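Local coordinates for lectin (Pleurotus ostreatus, PDB 6KBQ), which is a calcium-binding lectin that binds N-acetyl-D-galactosamine, probably with help from the metal, at residues I256-R261 against I297-G302. Sequence-based numbering, arbitrary orientation.
With CA (calcium ion), chain E; NAG (2-acetamido-2-deoxy-beta-D-glucopyranose), chain D.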
ATOM      1  N   ILE A 256      11.014  -0.547  -5.544  1.00 32.13           N
ATOM      2  CA  ILE A 256      12.437  -0.858  -5.619  1.00 32.77           C
ATOM      3  C   ILE A 256      13.108  -0.045  -6.721  1.00 35.37           C
ATOM      4  O   ILE A 256      12.526   0.218  -7.776  1.00 35.48           O
ATOM      5  CB  ILE A 256      12.653  -2.369  -5.842  1.00 33.82           C
ATOM      6  CG1 ILE A 256      14.159  -2.706  -5.956  1.00 34.77           C
ATOM      7  CG2 ILE A 256      11.835  -2.853  -7.052  1.00 34.42           C
ATOM      8  CD1 ILE A 256      14.485  -4.173  -5.635  1.00 35.17           C
ATOM      9  N   ALA A 257      14.365   0.322  -6.475  1.00 33.13           N
ATOM     10  CA  ALA A 257      15.194   0.983  -7.471  1.00 36.52           C
ATOM     11  C   ALA A 257      16.650   0.653  -7.154  1.00 35.81           C
ATOM     12  O   ALA A 257      17.009   0.406  -5.995  1.00 35.64           O
ATOM     13  CB  ALA A 257      14.942   2.509  -7.480  1.00 30.72           C
ATOM     14  N   ALA A 258      17.496   0.658  -8.183  1.00 32.94           N
ATOM     15  CA  ALA A 258      18.894   0.292  -7.991  1.00 36.87           C
ATOM     16  C   ALA A 258      19.796   1.126  -8.893  1.00 37.16           C
ATOM     17  O   ALA A 258      19.466   1.367 -10.058  1.00 34.84           O
ATOM     18  CB  ALA A 258      19.117  -1.205  -8.267  1.00 33.11           C
ATOM     19  N   ASP A 259      20.935   1.574  -8.359  1.00 38.83           N
ATOM     20  CA  ASP A 259      21.938   2.185  -9.228  1.00 36.45           C
ATOM     21  C   ASP A 259      22.769   1.056  -9.817  1.00 39.52           C
ATOM     22  O   ASP A 259      23.753   0.583  -9.248  1.00 37.96           O
ATOM     23  CB  ASP A 259      22.803   3.231  -8.541  1.00 40.27           C
ATOM     24  CG  ASP A 259      23.699   4.000  -9.558  1.00 40.62           C
ATOM     25  OD1 ASP A 259      23.975   3.464 -10.652  1.00 39.83           O
ATOM     26  OD2 ASP A 259      24.115   5.143  -9.285  1.00 39.45           O
ATOM     27  N   ASP A 260      22.132   0.441 -10.784  1.00 47.57           N
ATOM     28  CA  ASP A 260      22.347   0.545 -12.214  1.00 42.04           C
ATOM     29  C   ASP A 260      21.174  -0.294 -12.680  1.00 41.85           C
ATOM     30  O   ASP A 260      20.337   0.187 -13.444  1.00 45.67           O
ATOM     31  CB  ASP A 260      23.720   0.099 -12.705  1.00 44.82           C
ATOM     32  CG  ASP A 260      24.637   1.294 -13.049  1.00 47.91           C
ATOM     33  OD1 ASP A 260      24.168   2.249 -13.711  1.00 44.22           O
ATOM     34  OD2 ASP A 260      25.826   1.298 -12.654  1.00 46.06           O
ATOM     35  N   ARG A 261      21.016  -1.473 -12.078  1.00 38.15           N
ATOM     36  CA  ARG A 261      19.975  -2.417 -12.470  1.00 43.20           C
ATOM     37  C   ARG A 261      19.799  -3.448 -11.359  1.00 38.71           C
ATOM     38  O   ARG A 261      20.670  -3.627 -10.502  1.00 37.76           O
ATOM     39  CB  ARG A 261      20.319  -3.104 -13.800  1.00 45.18           C
ATOM     40  CG  ARG A 261      21.694  -3.789 -13.828  1.00 47.22           C
ATOM     41  CD  ARG A 261      22.135  -4.169 -15.253  1.00 54.00           C
ATOM     42  NE  ARG A 261      20.991  -4.473 -16.108  1.00 64.91           N
ATOM     43  CZ  ARG A 261      20.603  -3.733 -17.148  1.00 65.90           C
ATOM     44  NH1 ARG A 261      21.279  -2.638 -17.482  1.00 64.61           N
ATOM     45  NH2 ARG A 261      19.533  -4.093 -17.856  1.00 67.91           N
ATOM     46  N   ILE A 297      17.626 -10.019  -4.195  1.00 40.12           N
ATOM     47  CA  ILE A 297      17.929  -9.039  -5.232  1.00 39.26           C
ATOM     48  C   ILE A 297      19.309  -9.335  -5.797  1.00 38.24           C
ATOM     49  O   ILE A 297      20.280  -9.426  -5.043  1.00 38.10           O
ATOM     50  CB  ILE A 297      17.896  -7.598  -4.691  1.00 37.35           C
ATOM     51  CG1 ILE A 297      16.557  -7.274  -4.026  1.00 36.75           C
ATOM     52  CG2 ILE A 297      18.194  -6.635  -5.804  1.00 38.21           C
ATOM     53  CD1 ILE A 297      16.612  -6.004  -3.177  1.00 36.78           C
ATOM     54  N   ASN A 298      19.396  -9.477  -7.114  1.00 39.29           N
ATOM     55  CA  ASN A 298      20.664  -9.393  -7.833  1.00 40.49           C
ATOM     56  C   ASN A 298      20.756  -7.982  -8.418  1.00 40.85           C
ATOM     57  O   ASN A 298      20.027  -7.645  -9.351  1.00 40.98           O
ATOM     58  CB  ASN A 298      20.737 -10.476  -8.914  1.00 44.36           C
ATOM     59  CG  ASN A 298      21.928 -10.310  -9.874  1.00 48.73           C
ATOM     60  OD1 ASN A 298      22.846  -9.501  -9.653  1.00 45.39           O
ATOM     61  ND2 ASN A 298      21.902 -11.095 -10.957  1.00 51.35           N
ATOM     62  N   ALA A 299      21.638  -7.156  -7.865  1.00 38.68           N
ATOM     63  CA  ALA A 299      21.824  -5.784  -8.332  1.00 43.71           C
ATOM     64  C   ALA A 299      23.222  -5.622  -8.918  1.00 41.23           C
ATOM     65  O   ALA A 299      24.204  -6.109  -8.353  1.00 41.40           O
ATOM     66  CB  ALA A 299      21.610  -4.773  -7.197  1.00 36.05           C
ATOM     67  N   THR A 300      23.314  -4.917 -10.040  1.00 41.44           N
ATOM     68  CA  THR A 300      24.553  -4.829 -10.800  1.00 40.98           C
ATOM     69  C   THR A 300      25.024  -3.382 -10.888  1.00 41.69           C
ATOM     70  O   THR A 300      24.225  -2.470 -11.113  1.00 43.27           O
ATOM     71  CB  THR A 300      24.356  -5.418 -12.213  1.00 43.06           C
ATOM     72  OG1 THR A 300      23.911  -6.780 -12.115  1.00 45.77           O
ATOM     73  CG2 THR A 300      25.655  -5.372 -13.017  1.00 41.41           C
ATOM     74  N   ASN A 301      26.325  -3.172 -10.724  1.00 42.71           N
ATOM     75  CA  ASN A 301      26.934  -1.859 -10.875  1.00 42.23           C
ATOM     76  C   ASN A 301      27.728  -1.815 -12.178  1.00 47.43           C
ATOM     77  O   ASN A 301      28.663  -2.599 -12.370  1.00 46.34           O
ATOM     78  CB  ASN A 301      27.843  -1.520  -9.695  1.00 42.92           C
ATOM     79  CG  ASN A 301      28.519  -0.155  -9.863  1.00 45.73           C
ATOM     80  OD1 ASN A 301      28.025   0.697 -10.601  1.00 43.30           O
ATOM     81  ND2 ASN A 301      29.651   0.045  -9.199  1.00 42.02           N
ATOM     82  N   GLY A 302      27.351  -0.897 -13.071  1.00 46.61           N
ATOM     83  CA  GLY A 302      28.076  -0.687 -14.307  1.00 48.53           C
ATOM     84  C   GLY A 302      29.313   0.168 -14.170  1.00 48.65           C
ATOM     85  O   GLY A 302      30.112   0.241 -15.108  1.00 49.60           O
TER
HETATM   86 CA    CA E 407      26.712   3.056 -11.162  1.00 47.53          CA
HETATM   87  C1  NAG D   1      22.885 -11.134 -12.025  1.00 56.99           C
HETATM   88  C2  NAG D   1      22.806 -12.396 -12.875  1.00 65.35           C
HETATM   89  C3  NAG D   1      23.942 -12.394 -13.885  1.00 64.70           C
HETATM   90  C4  NAG D   1      23.780 -11.176 -14.791  1.00 68.53           C
HETATM   91  C5  NAG D   1      23.675  -9.882 -13.968  1.00 63.15           C
HETATM   92  C6  NAG D   1      23.185  -8.721 -14.797  1.00 63.29           C
HETATM   93  C7  NAG D   1      23.723 -14.015 -11.248  1.00 58.49           C
HETATM   94  C8  NAG D   1      23.475 -15.308 -10.534  1.00 53.26           C
HETATM   95  N2  NAG D   1      22.766 -13.626 -12.093  1.00 64.83           N
HETATM   96  O3  NAG D   1      23.931 -13.594 -14.649  1.00 71.31           O
HETATM   97  O4  NAG D   1      24.860 -11.071 -15.721  1.00 75.09           O
HETATM   98  O5  NAG D   1      22.746  -9.992 -12.870  1.00 55.49           O
HETATM   99  O6  NAG D   1      21.787  -8.824 -15.025  1.00 62.11           O
HETATM  100  O7  NAG D   1      24.746 -13.359 -11.077  1.00 63.62           O
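The carboxylate of Asp260 and the amide of Asn301 converge on the calcium ion. Asp260 OD2 binds the metal at 2.5 Å and, from above the carboxylate plane, receives the N-H of Gly302, with N to OD2 2.7 Å. One oxygen is thereby gripped by two partners, which restrains the carboxylate through OD2; Gly302, lacking a side chain, brings no bulk against it. Asn301 OD1 meets the calcium at 2.8 Å, while ND2 bonds to Pro232 O and Gly304 O; an asparagine suits this place because it offers a neutral oxygen ligand and a donor together. Asp259 holds its CG anti to the backbone N (chi1 -171°), sending OD1 to the calcium, and its OD2 is steadied by Trp364 NE1. Anionic aspartates suit a divalent cation.

Beside the site, Arg261 and Thr300 form an antiparallel hydrogen-bonded pair: Thr300 N reaches Arg261 O at 3.0 Å, whereas the return bond is weak. Their side chains lie alongside each other, Arg261 CG 3.5 Å from Thr300 CB. Asn298, on strand 293-301, carries the N-linked sugar on ND2. Deeper, Ile256 and Ile297, from strands of two different sheets, meet tip to tip beside Tyr262, their CD1 atoms 3.7 Å apart; long apolar chains suit this buried gap. The whole is a calcium site at the loop end of a two-sheet beta-sandwich lectin domain, where Gly303 binds both metal and N-acetyl-D-galactosamine and Pro305 O is a further ligand.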